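Local coordinates for DUF952 domain-containing protein (Caulobacter vibrioides, PDB 2O0Q) that is of unknown function but carries a DUF952 domain, whose family is grouped in the ADP-ribosyl clan, at residues A[4-9]-A[32-37]; A[40-45]-A[107-112]; A[57-62]-A[91-96]; A[69-74]-A[83-88]. One frame throughout, in Å; residues are numbered along the deposited sequence.

Contact 1: A[4-9]-A[32-37]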
loop_
_atom_site.group_PDB
_atom_site.type_symbol
_atom_site.label_atom_id
_atom_site.label_comp_id
_atom_site.label_asym_id
_atom_site.label_seq_id
_atom_site.Cartn_x
_atom_site.Cartn_y
_atom_site.Cartn_z
ATOM N N ILE A 4 -1.355 0.009 8.123
ATOM C CA ILE A 4 -1.816 -0.610 6.895
ATOM C C ILE A 4 -0.764 -0.219 5.868
ATOM O O ILE A 4 -0.006 0.738 6.080
ATOM C CB ILE A 4 -3.232 -0.149 6.481
ATOM C CG1 ILE A 4 -3.337 1.376 6.492
ATOM C CG2 ILE A 4 -4.255 -0.784 7.421
ATOM C CD1 ILE A 4 -4.678 1.882 5.986
ATOM N N TYR A 5 -0.700 -0.957 4.772
ATOM C CA TYR A 5 0.333 -0.709 3.784
ATOM C C TYR A 5 -0.110 -0.539 2.350
ATOM O O TYR A 5 -1.075 -1.153 1.894
ATOM C CB TYR A 5 1.353 -1.844 3.824
ATOM C CG TYR A 5 1.958 -2.085 5.187
ATOM C CD1 TYR A 5 1.264 -2.789 6.174
ATOM C CD2 TYR A 5 3.219 -1.583 5.499
ATOM C CE1 TYR A 5 1.815 -2.985 7.444
ATOM C CE2 TYR A 5 3.779 -1.769 6.754
ATOM C CZ TYR A 5 3.076 -2.468 7.723
ATOM O OH TYR A 5 3.645 -2.638 8.966
ATOM N N LYS A 6 0.644 0.292 1.642
ATOM C CA LYS A 6 0.403 0.547 0.240
ATOM C C LYS A 6 1.715 0.252 -0.463
ATOM O O LYS A 6 2.791 0.641 0.008
ATOM C CB LYS A 6 0.019 2.014 0.001
ATOM C CG LYS A 6 -0.277 2.339 -1.470
ATOM C CD LYS A 6 -1.556 1.651 -1.947
ATOM C CE LYS A 6 -1.635 1.580 -3.471
ATOM N NZ LYS A 6 -2.890 0.893 -3.935
ATOM N N ILE A 7 1.626 -0.460 -1.577
ATOM C CA ILE A 7 2.796 -0.773 -2.383
ATOM C C ILE A 7 2.596 -0.010 -3.688
ATOM O O ILE A 7 1.530 -0.098 -4.297
ATOM C CB ILE A 7 2.886 -2.288 -2.680
ATOM C CG1 ILE A 7 3.072 -3.052 -1.366
ATOM C CG2 ILE A 7 4.043 -2.568 -3.643
ATOM C CD1 ILE A 7 3.025 -4.569 -1.504
ATOM N N LEU A 8 3.600 0.763 -4.098
ATOM C CA LEU A 8 3.505 1.521 -5.342
ATOM C C LEU A 8 4.889 1.778 -5.920
ATOM O O LEU A 8 5.904 1.634 -5.232
ATOM C CB LEU A 8 2.774 2.858 -5.122
ATOM C CG LEU A 8 3.525 4.079 -4.571
ATOM C CD1 LEU A 8 2.600 5.281 -4.604
ATOM C CD2 LEU A 8 3.997 3.838 -3.161
ATOM N N SER A 9 4.930 2.154 -7.191
ATOM C CA SER A 9 6.199 2.420 -7.857
ATOM C C SER A 9 6.827 3.706 -7.333
ATOM O O SER A 9 6.136 4.580 -6.804
ATOM C CB SER A 9 5.986 2.546 -9.369
ATOM O OG SER A 9 5.304 3.748 -9.696
ATOM N N GLY A 32 -12.276 3.014 -7.481
ATOM C CA GLY A 32 -12.911 4.051 -6.680
ATOM C C GLY A 32 -12.404 4.203 -5.256
ATOM O O GLY A 32 -13.020 4.892 -4.435
ATOM N N PHE A 33 -11.285 3.556 -4.954
ATOM C CA PHE A 33 -10.691 3.638 -3.624
ATOM C C PHE A 33 -9.262 3.129 -3.678
ATOM O O PHE A 33 -8.877 2.431 -4.615
ATOM C CB PHE A 33 -11.487 2.812 -2.607
ATOM C CG PHE A 33 -11.630 1.363 -2.980
ATOM C CD1 PHE A 33 -12.731 0.925 -3.707
ATOM C CD2 PHE A 33 -10.656 0.437 -2.612
ATOM C CE1 PHE A 33 -12.864 -0.417 -4.064
ATOM C CE2 PHE A 33 -10.777 -0.905 -2.965
ATOM C CZ PHE A 33 -11.885 -1.330 -3.692
ATOM N N ILE A 34 -8.476 3.478 -2.669
ATOM C CA ILE A 34 -7.097 3.035 -2.631
ATOM C C ILE A 34 -6.996 1.699 -1.914
ATOM O O ILE A 34 -7.447 1.551 -0.772
ATOM C CB ILE A 34 -6.196 4.073 -1.937
ATOM C CG1 ILE A 34 -6.175 5.359 -2.767
ATOM C CG2 ILE A 34 -4.782 3.521 -1.787
ATOM C CD1 ILE A 34 -5.483 6.509 -2.087
ATOM N N HIS A 35 -6.415 0.727 -2.611
ATOM C CA HIS A 35 -6.230 -0.613 -2.073
ATOM C C HIS A 35 -5.029 -0.644 -1.146
ATOM O O HIS A 35 -3.903 -0.404 -1.581
ATOM C CB HIS A 35 -5.972 -1.629 -3.190
ATOM C CG HIS A 35 -7.196 -2.051 -3.941
ATOM N ND1 HIS A 35 -7.776 -1.277 -4.922
ATOM C CD2 HIS A 35 -7.924 -3.194 -3.885
ATOM C CE1 HIS A 35 -8.804 -1.926 -5.442
ATOM N NE2 HIS A 35 -8.916 -3.090 -4.829
ATOM N N LEU A 36 -5.271 -0.940 0.126
ATOM C CA LEU A 36 -4.200 -1.053 1.109
ATOM C C LEU A 36 -4.305 -2.452 1.701
ATOM O O LEU A 36 -5.294 -3.146 1.465
ATOM C CB LEU A 36 -4.335 0.019 2.197
ATOM C CG LEU A 36 -3.958 1.411 1.665
ATOM C CD1 LEU A 36 -5.156 2.318 1.709
ATOM C CD2 LEU A 36 -2.836 2.010 2.484
ATOM N N SER A 37 -3.282 -2.873 2.440
ATOM C CA SER A 37 -3.271 -4.203 3.045
ATOM C C SER A 37 -2.851 -4.154 4.503
ATOM O O SER A 37 -1.972 -3.377 4.874
ATOM C CB SER A 37 -2.278 -5.124 2.321
ATOM O OG SER A 37 -2.564 -5.262 0.942
HETATM O O HOH W 1 -0.846 -3.265 0.126
HETATM O O HOH W 2 -1.237 -1.784 -2.338
#

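Contact 2: A[40-45]-A[107-112]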
loop_
_atom_site.group_PDB
_atom_site.type_symbol
_atom_site.label_atom_id
_atom_site.label_comp_id
_atom_site.label_asym_id
_atom_site.label_seq_id
_atom_site.Cartn_x
_atom_site.Cartn_y
_atom_site.Cartn_z
ATOM N N GLU A 40 -0.703 -8.664 7.964
ATOM C CA GLU A 40 -0.761 -10.103 7.705
ATOM C C GLU A 40 -1.128 -10.457 6.271
ATOM O O GLU A 40 -0.975 -11.607 5.861
ATOM C CB GLU A 40 -1.764 -10.783 8.641
ATOM C CG GLU A 40 -1.920 -10.116 9.985
ATOM C CD GLU A 40 -2.723 -8.837 9.892
ATOM O OE1 GLU A 40 -3.907 -8.914 9.511
ATOM O OE2 GLU A 40 -2.175 -7.760 10.189
ATOM N N GLN A 41 -1.605 -9.472 5.515
ATOM C CA GLN A 41 -2.023 -9.690 4.131
ATOM C C GLN A 41 -1.065 -9.051 3.117
ATOM O O GLN A 41 -1.092 -9.381 1.928
ATOM C CB GLN A 41 -3.434 -9.111 3.943
ATOM C CG GLN A 41 -4.173 -8.901 5.268
ATOM C CD GLN A 41 -5.404 -8.014 5.157
ATOM O OE1 GLN A 41 -5.383 -6.943 4.528
ATOM N NE2 GLN A 41 -6.484 -8.447 5.794
ATOM N N ALA A 42 -0.211 -8.151 3.599
ATOM C CA ALA A 42 0.735 -7.424 2.750
ATOM C C ALA A 42 1.650 -8.256 1.858
ATOM O O ALA A 42 1.796 -7.960 0.672
ATOM C CB ALA A 42 1.580 -6.490 3.607
ATOM N N GLN A 43 2.288 -9.281 2.414
ATOM C CA GLN A 43 3.185 -10.096 1.608
ATOM C C GLN A 43 2.450 -10.787 0.458
ATOM O O GLN A 43 2.970 -10.869 -0.655
ATOM C CB GLN A 43 3.894 -11.133 2.479
ATOM C CG GLN A 43 4.966 -11.929 1.745
ATOM C CD GLN A 43 6.067 -11.054 1.168
ATOM O OE1 GLN A 43 6.209 -10.935 -0.055
ATOM N NE2 GLN A 43 6.847 -10.436 2.040
ATOM N N GLU A 44 1.242 -11.283 0.716
ATOM C CA GLU A 44 0.482 -11.956 -0.333
ATOM C C GLU A 44 0.120 -10.949 -1.423
ATOM O O GLU A 44 0.148 -11.273 -2.614
ATOM C CB GLU A 44 -0.795 -12.603 0.224
ATOM C CG GLU A 44 -1.437 -13.588 -0.769
ATOM C CD GLU A 44 -2.637 -14.338 -0.208
ATOM O OE1 GLU A 44 -2.534 -14.896 0.904
ATOM O OE2 GLU A 44 -3.685 -14.383 -0.889
ATOM N N THR A 45 -0.217 -9.729 -1.015
ATOM C CA THR A 45 -0.558 -8.684 -1.980
ATOM C C THR A 45 0.658 -8.406 -2.866
ATOM O O THR A 45 0.536 -8.252 -4.085
ATOM C CB THR A 45 -0.972 -7.378 -1.257
ATOM O OG1 THR A 45 -2.187 -7.604 -0.534
ATOM C CG2 THR A 45 -1.193 -6.241 -2.259
ATOM N N PRO A 107 8.529 -9.115 -4.150
ATOM C CA PRO A 107 9.023 -8.074 -3.241
ATOM C C PRO A 107 9.075 -8.612 -1.805
ATOM O O PRO A 107 8.119 -9.231 -1.333
ATOM C CB PRO A 107 7.986 -6.961 -3.396
ATOM C CG PRO A 107 7.478 -7.159 -4.814
ATOM C CD PRO A 107 7.325 -8.658 -4.870
ATOM N N GLN A 108 10.184 -8.382 -1.110
ATOM C CA GLN A 108 10.316 -8.867 0.263
ATOM C C GLN A 108 9.789 -7.844 1.268
ATOM O O GLN A 108 10.334 -6.748 1.382
ATOM C CB GLN A 108 11.782 -9.181 0.584
ATOM C CG GLN A 108 12.406 -10.266 -0.277
ATOM C CD GLN A 108 13.796 -10.656 0.199
ATOM O OE1 GLN A 108 14.712 -9.834 0.222
ATOM N NE2 GLN A 108 13.957 -11.918 0.587
ATOM N N LEU A 109 8.738 -8.201 2.001
ATOM C CA LEU A 109 8.168 -7.289 2.996
ATOM C C LEU A 109 8.467 -7.728 4.425
ATOM O O LEU A 109 8.294 -6.955 5.366
ATOM C CB LEU A 109 6.647 -7.191 2.840
ATOM C CG LEU A 109 6.038 -6.738 1.515
ATOM C CD1 LEU A 109 4.635 -6.212 1.792
ATOM C CD2 LEU A 109 6.876 -5.663 0.880
ATOM N N GLY A 110 8.911 -8.972 4.569
ATOM C CA GLY A 110 9.205 -9.541 5.872
ATOM C C GLY A 110 9.807 -8.646 6.940
ATOM O O GLY A 110 9.157 -8.347 7.945
ATOM N N ASP A 111 11.051 -8.224 6.743
ATOM C CA ASP A 111 11.716 -7.386 7.736
ATOM C C ASP A 111 11.033 -6.046 7.989
ATOM O O ASP A 111 11.091 -5.514 9.098
ATOM C CB ASP A 111 13.179 -7.164 7.347
ATOM C CG ASP A 111 13.977 -8.453 7.349
ATOM O OD1 ASP A 111 13.609 -9.375 8.104
ATOM O OD2 ASP A 111 14.979 -8.542 6.610
ATOM N N HIS A 112 10.378 -5.498 6.971
ATOM C CA HIS A 112 9.691 -4.232 7.147
ATOM C C HIS A 112 8.420 -4.399 7.965
ATOM O O HIS A 112 8.090 -3.547 8.786
ATOM C CB HIS A 112 9.387 -3.602 5.789
ATOM C CG HIS A 112 10.616 -3.191 5.045
ATOM N ND1 HIS A 112 11.071 -3.859 3.928
ATOM C CD2 HIS A 112 11.532 -2.228 5.307
ATOM C CE1 HIS A 112 12.217 -3.329 3.538
ATOM N NE2 HIS A 112 12.519 -2.339 4.358
#

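Contact 3: A[57-62]-A[91-96]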
loop_
_atom_site.group_PDB
_atom_site.type_symbol
_atom_site.label_atom_id
_atom_site.label_comp_id
_atom_site.label_asym_id
_atom_site.label_seq_id
_atom_site.Cartn_x
_atom_site.Cartn_y
_atom_site.Cartn_z
ATOM N N VAL A 57 8.137 0.951 -3.687
ATOM C CA VAL A 57 8.216 1.570 -2.379
ATOM C C VAL A 57 7.049 1.088 -1.529
ATOM O O VAL A 57 5.935 0.885 -2.026
ATOM C CB VAL A 57 8.215 3.121 -2.482
ATOM C CG1 VAL A 57 7.116 3.577 -3.396
ATOM C CG2 VAL A 57 8.060 3.746 -1.090
ATOM N N LEU A 58 7.323 0.874 -0.249
ATOM C CA LEU A 58 6.314 0.421 0.696
ATOM C C LEU A 58 5.960 1.582 1.618
ATOM O O LEU A 58 6.843 2.167 2.250
ATOM C CB LEU A 58 6.872 -0.751 1.519
ATOM C CG LEU A 58 6.023 -1.472 2.574
ATOM C CD1 LEU A 58 5.717 -0.541 3.723
ATOM C CD2 LEU A 58 4.742 -2.002 1.943
ATOM N N LEU A 59 4.676 1.923 1.689
ATOM C CA LEU A 59 4.236 3.002 2.566
ATOM C C LEU A 59 3.498 2.391 3.750
ATOM O O LEU A 59 2.557 1.614 3.568
ATOM C CB LEU A 59 3.286 3.966 1.843
ATOM C CG LEU A 59 3.701 4.638 0.531
ATOM C CD1 LEU A 59 2.516 5.434 -0.009
ATOM C CD2 LEU A 59 4.922 5.538 0.735
ATOM N N ALA A 60 3.943 2.736 4.955
ATOM C CA ALA A 60 3.320 2.255 6.186
ATOM C C ALA A 60 2.422 3.382 6.679
ATOM O O ALA A 60 2.874 4.520 6.848
ATOM C CB ALA A 60 4.387 1.932 7.223
ATOM N N VAL A 61 1.153 3.064 6.914
ATOM C CA VAL A 61 0.181 4.065 7.334
ATOM C C VAL A 61 -0.615 3.706 8.588
ATOM O O VAL A 61 -1.111 2.585 8.721
ATOM C CB VAL A 61 -0.820 4.335 6.184
ATOM C CG1 VAL A 61 -1.892 5.297 6.641
ATOM C CG2 VAL A 61 -0.081 4.884 4.967
ATOM N N GLU A 62 -0.740 4.665 9.503
ATOM C CA GLU A 62 -1.511 4.441 10.719
ATOM C C GLU A 62 -2.976 4.525 10.299
ATOM O O GLU A 62 -3.423 5.558 9.809
ATOM C CB GLU A 62 -1.203 5.518 11.760
ATOM C CG GLU A 62 -1.393 5.032 13.178
ATOM C CD GLU A 62 -0.359 3.992 13.563
ATOM O OE1 GLU A 62 -0.661 3.129 14.415
ATOM O OE2 GLU A 62 0.765 4.047 13.019
ATOM N N SER A 91 1.419 13.419 4.229
ATOM C CA SER A 91 1.644 13.577 5.666
ATOM C C SER A 91 1.070 12.429 6.494
ATOM O O SER A 91 1.388 12.290 7.677
ATOM C CB SER A 91 1.035 14.895 6.157
ATOM O OG SER A 91 -0.374 14.910 5.987
ATOM N N GLU A 92 0.225 11.611 5.882
ATOM C CA GLU A 92 -0.379 10.497 6.604
ATOM C C GLU A 92 0.475 9.232 6.566
ATOM O O GLU A 92 0.126 8.212 7.166
ATOM C CB GLU A 92 -1.782 10.225 6.055
ATOM C CG GLU A 92 -2.760 11.352 6.354
ATOM C CD GLU A 92 -4.144 11.120 5.788
ATOM O OE1 GLU A 92 -4.251 10.772 4.594
ATOM O OE2 GLU A 92 -5.131 11.301 6.539
ATOM N N VAL A 93 1.600 9.303 5.863
ATOM C CA VAL A 93 2.509 8.169 5.779
ATOM C C VAL A 93 3.470 8.243 6.960
ATOM O O VAL A 93 4.182 9.235 7.122
ATOM C CB VAL A 93 3.332 8.194 4.473
ATOM C CG1 VAL A 93 4.395 7.115 4.518
ATOM C CG2 VAL A 93 2.419 7.986 3.276
ATOM N N THR A 94 3.493 7.195 7.780
ATOM C CA THR A 94 4.369 7.166 8.947
ATOM C C THR A 94 5.814 6.878 8.544
ATOM O O THR A 94 6.745 7.477 9.082
ATOM C CB THR A 94 3.886 6.122 9.973
ATOM O OG1 THR A 94 4.011 4.805 9.422
ATOM C CG2 THR A 94 2.429 6.374 10.326
ATOM N N ARG A 95 6.003 5.960 7.600
ATOM C CA ARG A 95 7.344 5.647 7.118
ATOM C C ARG A 95 7.317 4.927 5.778
ATOM O O ARG A 95 6.349 4.243 5.442
ATOM C CB ARG A 95 8.128 4.814 8.141
ATOM C CG ARG A 95 7.607 3.415 8.397
ATOM C CD ARG A 95 8.674 2.568 9.097
ATOM N NE ARG A 95 8.128 1.326 9.640
ATOM C CZ ARG A 95 7.448 1.245 10.782
ATOM N NH1 ARG A 95 7.234 2.336 11.508
ATOM N NH2 ARG A 95 6.974 0.076 11.195
ATOM N N GLU A 96 8.390 5.100 5.015
ATOM C CA GLU A 96 8.516 4.478 3.707
ATOM C C GLU A 96 9.800 3.672 3.633
ATOM O O GLU A 96 10.701 3.840 4.457
ATOM C CB GLU A 96 8.518 5.538 2.606
ATOM C CG GLU A 96 9.578 6.612 2.774
ATOM C CD GLU A 96 9.651 7.539 1.576
ATOM O OE1 GLU A 96 10.223 7.134 0.542
ATOM O OE2 GLU A 96 9.125 8.669 1.661
HETATM O O HOH W 3 -2.022 7.921 9.262
#

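Contact 4: A[69-74]-A[83-88]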
loop_
_atom_site.group_PDB
_atom_site.type_symbol
_atom_site.label_atom_id
_atom_site.label_comp_id
_atom_site.label_asym_id
_atom_site.label_seq_id
_atom_site.Cartn_x
_atom_site.Cartn_y
_atom_site.Cartn_z
ATOM N N ASP A 69 -13.316 7.669 6.152
ATOM C CA ASP A 69 -13.110 7.319 4.752
ATOM C C ASP A 69 -12.356 6.006 4.576
ATOM O O ASP A 69 -12.226 5.505 3.458
ATOM C CB ASP A 69 -12.395 8.448 4.004
ATOM C CG ASP A 69 -13.307 9.636 3.736
ATOM O OD1 ASP A 69 -14.456 9.413 3.299
ATOM O OD2 ASP A 69 -12.876 10.789 3.952
ATOM N N LEU A 70 -11.857 5.454 5.678
ATOM C CA LEU A 70 -11.158 4.175 5.628
ATOM C C LEU A 70 -12.206 3.120 5.942
ATOM O O LEU A 70 -12.775 3.104 7.035
ATOM C CB LEU A 70 -10.047 4.100 6.678
ATOM C CG LEU A 70 -8.972 3.011 6.522
ATOM C CD1 LEU A 70 -8.502 2.595 7.912
ATOM C CD2 LEU A 70 -9.495 1.803 5.773
ATOM N N LYS A 71 -12.466 2.242 4.982
ATOM C CA LYS A 71 -13.450 1.193 5.183
ATOM C C LYS A 71 -12.754 -0.159 5.135
ATOM O O LYS A 71 -11.901 -0.396 4.274
ATOM C CB LYS A 71 -14.521 1.241 4.087
ATOM C CG LYS A 71 -15.249 2.569 3.955
ATOM C CD LYS A 71 -16.266 2.510 2.823
ATOM C CE LYS A 71 -16.963 3.849 2.614
ATOM N NZ LYS A 71 -17.873 3.824 1.428
ATOM N N TRP A 72 -13.101 -1.029 6.075
ATOM C CA TRP A 72 -12.534 -2.374 6.116
ATOM C C TRP A 72 -13.582 -3.265 5.486
ATOM O O TRP A 72 -14.650 -3.474 6.056
ATOM C CB TRP A 72 -12.262 -2.807 7.554
ATOM C CG TRP A 72 -11.122 -2.061 8.165
ATOM C CD1 TRP A 72 -11.164 -0.827 8.755
ATOM C CD2 TRP A 72 -9.758 -2.484 8.216
ATOM N NE1 TRP A 72 -9.908 -0.457 9.171
ATOM C CE2 TRP A 72 -9.025 -1.458 8.852
ATOM C CE3 TRP A 72 -9.081 -3.630 7.785
ATOM C CZ2 TRP A 72 -7.646 -1.546 9.068
ATOM C CZ3 TRP A 72 -7.712 -3.717 7.998
ATOM C CH2 TRP A 72 -7.009 -2.680 8.634
ATOM N N GLU A 73 -13.278 -3.781 4.300
ATOM C CA GLU A 73 -14.232 -4.611 3.578
ATOM C C GLU A 73 -13.784 -6.051 3.374
ATOM O O GLU A 73 -12.652 -6.307 2.957
ATOM C CB GLU A 73 -14.530 -3.958 2.229
ATOM C CG GLU A 73 -15.023 -2.527 2.362
ATOM C CD GLU A 73 -15.404 -1.905 1.033
ATOM O OE1 GLU A 73 -14.518 -1.358 0.348
ATOM O OE2 GLU A 73 -16.596 -1.974 0.668
ATOM N N ALA A 74 -14.686 -6.982 3.673
ATOM C CA ALA A 74 -14.429 -8.414 3.517
ATOM C C ALA A 74 -14.122 -8.712 2.053
ATOM O O ALA A 74 -14.978 -8.545 1.176
ATOM C CB ALA A 74 -15.645 -9.211 3.966
ATOM N N HIS A 83 -9.721 -0.180 2.750
ATOM C CA HIS A 83 -9.960 0.558 1.512
ATOM C C HIS A 83 -10.166 2.041 1.859
ATOM O O HIS A 83 -11.088 2.383 2.602
ATOM C CB HIS A 83 -11.212 0.022 0.803
ATOM C CG HIS A 83 -11.091 -1.392 0.316
ATOM N ND1 HIS A 83 -9.880 -2.027 0.141
ATOM C CD2 HIS A 83 -12.035 -2.264 -0.114
ATOM C CE1 HIS A 83 -10.082 -3.226 -0.381
ATOM N NE2 HIS A 83 -11.382 -3.393 -0.547
ATOM N N LEU A 84 -9.319 2.915 1.315
ATOM C CA LEU A 84 -9.417 4.349 1.600
ATOM C C LEU A 84 -10.139 5.078 0.472
ATOM O O LEU A 84 -9.623 5.199 -0.639
ATOM C CB LEU A 84 -8.022 4.956 1.806
ATOM C CG LEU A 84 -7.992 6.435 2.215
ATOM C CD1 LEU A 84 -8.712 6.612 3.548
ATOM C CD2 LEU A 84 -6.548 6.920 2.316
ATOM N N TYR A 85 -11.337 5.565 0.776
ATOM C CA TYR A 85 -12.156 6.258 -0.205
ATOM C C TYR A 85 -11.861 7.746 -0.312
ATOM O O TYR A 85 -12.765 8.584 -0.241
ATOM C CB TYR A 85 -13.637 6.026 0.104
ATOM C CG TYR A 85 -14.088 4.616 -0.213
ATOM C CD1 TYR A 85 -13.661 3.528 0.552
ATOM C CD2 TYR A 85 -14.903 4.364 -1.314
ATOM C CE1 TYR A 85 -14.040 2.219 0.216
ATOM C CE2 TYR A 85 -15.282 3.072 -1.653
ATOM C CZ TYR A 85 -14.853 2.008 -0.893
ATOM O OH TYR A 85 -15.250 0.741 -1.250
ATOM N N ARG A 86 -10.582 8.056 -0.497
ATOM C CA ARG A 86 -10.100 9.425 -0.648
ATOM C C ARG A 86 -8.596 9.340 -0.852
ATOM O O ARG A 86 -7.975 8.340 -0.499
ATOM C CB ARG A 86 -10.395 10.261 0.601
ATOM C CG ARG A 86 -9.633 9.853 1.864
ATOM C CD ARG A 86 -9.848 10.902 2.960
ATOM N NE ARG A 86 -9.243 10.563 4.247
ATOM C CZ ARG A 86 -7.937 10.563 4.506
ATOM N NH1 ARG A 86 -7.057 10.885 3.565
ATOM N NH2 ARG A 86 -7.511 10.249 5.724
ATOM N N PRO A 87 -7.988 10.379 -1.437
ATOM C CA PRO A 87 -6.538 10.307 -1.632
ATOM C C PRO A 87 -5.791 10.223 -0.302
ATOM O O PRO A 87 -6.270 10.710 0.725
ATOM C CB PRO A 87 -6.226 11.585 -2.418
ATOM C CG PRO A 87 -7.370 12.503 -2.074
ATOM C CD PRO A 87 -8.552 11.586 -2.059
ATOM N N LEU A 88 -4.628 9.578 -0.320
ATOM C CA LEU A 88 -3.817 9.444 0.884
ATOM C C LEU A 88 -2.855 10.617 0.966
ATOM O O LEU A 88 -2.052 10.841 0.063
ATOM C CB LEU A 88 -3.027 8.137 0.856
ATOM C CG LEU A 88 -2.023 7.869 1.975
ATOM C CD1 LEU A 88 -2.764 7.645 3.283
ATOM C CD2 LEU A 88 -1.190 6.652 1.616
#

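Contact 1: A[4-9]-A[32-37]
Lys6 reaches across from strand 3-9 to Ile34 and the backbone of His35. Lys6 CB packs on Leu36 CD2 at 3.8 Å. CG leaves anti to the backbone N (chi1 -179°), and the bend at the next bond (chi2 68°) turns the chain to the neighbouring strand. Lys6 CD, 3.1 Å from His35 O and 3.7 Å from Ile34 CG2, and then CE run between these two atoms, the lysine crossing the Ile34 side chain at about a right angle. Lys6 NZ donates to His35 O at 2.9 Å, in the carbonyl plane and on a lone pair. The same ammonium forms a salt bridge with Asp28, whose other carboxylate oxygen takes the N-H of His35. A water also links His35 O to Ile7 N. The preceding residue, Tyr5, pairs with Ser37: Tyr5 N to Ser37 O is 2.7 Å and Ser37 N to Tyr5 O 2.9 Å. A second water spans Tyr5 O and Ser37 OG, which also hydrogen-bonds Thr45 OG1. Ile4 CD1 meets Leu36 CD2 at 4.0 Å. Two central strands of an antiparallel six-stranded sheet are joined here by one bridge pair, beyond which a lysine and a water continue the link.

Contact 2: A[40-45]-A[107-112]
Leu109 and Gln43 bring the two backbones closest, their CA atoms 5.9 Å apart, where a turn of helix 39-49 faces the loop that leads into the C-terminal helix 110-114. The helical segment keeps regular angles from Ala42 to Thr45, with Thr45 N bonded to Gln41 O. Opposite it, residues 107-109 lead in as a loop, and the helix begins at Gly110. The apolar part of the contact is carried by Leu109. Its CG stands anti to the carbonyl carbon (chi1 -58°), and with chi2 at -158° Leu109 CD1 comes to lie over the helix, 3.6 Å from Ala42 CB and 3.5 Å from Ala42 O; the methyl therefore covers both the side chain and the carbonyl of one residue. Gln43, partly exposed, borders this patch. Its chain bends at chi2 (59°) and brings the terminal amide alongside the backbone of Pro107 and Leu109, obliquely across the Leu109 side chain. Pro107 and Leu109 also both touch Ala46, one turn further along the helix from Ala42. Leu109 meets Leu99, Ile7 and Leu58 as well, and so wedges between helix 39-49 and the central strands 3-9 and 56-62.

Contact 3: A[57-62]-A[91-96]
A classic beta bulge marks the pairing of strand 56-62 with the edge strand 93-98: Thr94 and Arg95 both face Ala60. Ala60 N donates to Arg95 O at 2.9 Å, nearly straight at 167°. On the same side, Ala60 O is gripped twice by Thr94, whose backbone N lies 2.9 Å away and whose OG1 lies 2.8 Å away. The two donors use different directions: the amide comes almost in line with the carbonyl bond, the hydroxyl from above the carbonyl plane. OG1 sits between the backbone N and carbonyl carbon of its own residue (chi1 66°), the rotamer that lets it fold back onto Ala60 O. Strand 93-98 is outermost in the six-stranded antiparallel sheet, and the bulge follows the 3-10 segment that ends at Glu92. On the face carrying Leu59, Val61 and Val93, Leu59 CD2 reaches Val93 CG1 at 4.1 Å, the two side chains crossing at about a right angle, and Trp13 of helix 10-19 covers both. Glu96 lies beside Leu59, pointing the same way, and its carboxylate bonds the indole N-H of Trp13. On the other face, Arg95 CG rests on Ala60 CB at 3.7 Å.

Contact 4: A[69-74]-A[83-88]
The hairpin of strands 70-74 and 80-84 forms one margin of the sheet, and its open end is tied here by Lys71 and His83, an antiparallel hydrogen-bonded pair. Lys71 N to His83 O is 2.8 Å and His83 N to Lys71 O 2.7 Å; two residues on, Tyr85 N donates to Asp69 O at 2.8 Å. Tyr85 is the centre of an inverse gamma turn, where the chain leaves the strand. The extended Lys71 chain crosses the Tyr85 ring at about a right angle: Lys71 CD passes 3.4 Å from Tyr85 CE1, CE lies over the face, and NZ stands 4.0 Å from the ring centroid, just 6° off its normal. The phenol OH donates to the Glu73 carboxylate, whose exact place is less sure. Phe33 stacks on His83 and also meets the Tyr85 ring, linking them to the loop that leads into strand 34-38. At the far end Asp69 OD2 lies 3.7 Å from Arg86 NE, a long salt bridge at the guanidinium edge; the stronger salt bridge of Arg86 is to Glu92. The arrangement is a two-stranded hairpin at the sheet margin, its open end closed by a lysine-tyrosine cation-pi pair.

How the contacts relate
From the N terminus, strand 3-9 is joined first: contact 1 closes the loop through helices 10-19 and 26-31 by setting it beside strand 34-38. Helix 39-49 follows directly and opens contact 2, whose long loop closes only near the C terminus and encloses the other two. Strand 56-62 opens contact 3, which closes at 91-96 and holds contact 4, across hairpin 70-84, nested within it. No contacts cross. Contacts 1, 3 and 4 lie on one antiparallel sheet, contact 1 at its middle and the other two towards its margins. Arg86 to Glu92 bridges contacts 4 and 3; Ser37 to Thr45 bridges contacts 1 and 2.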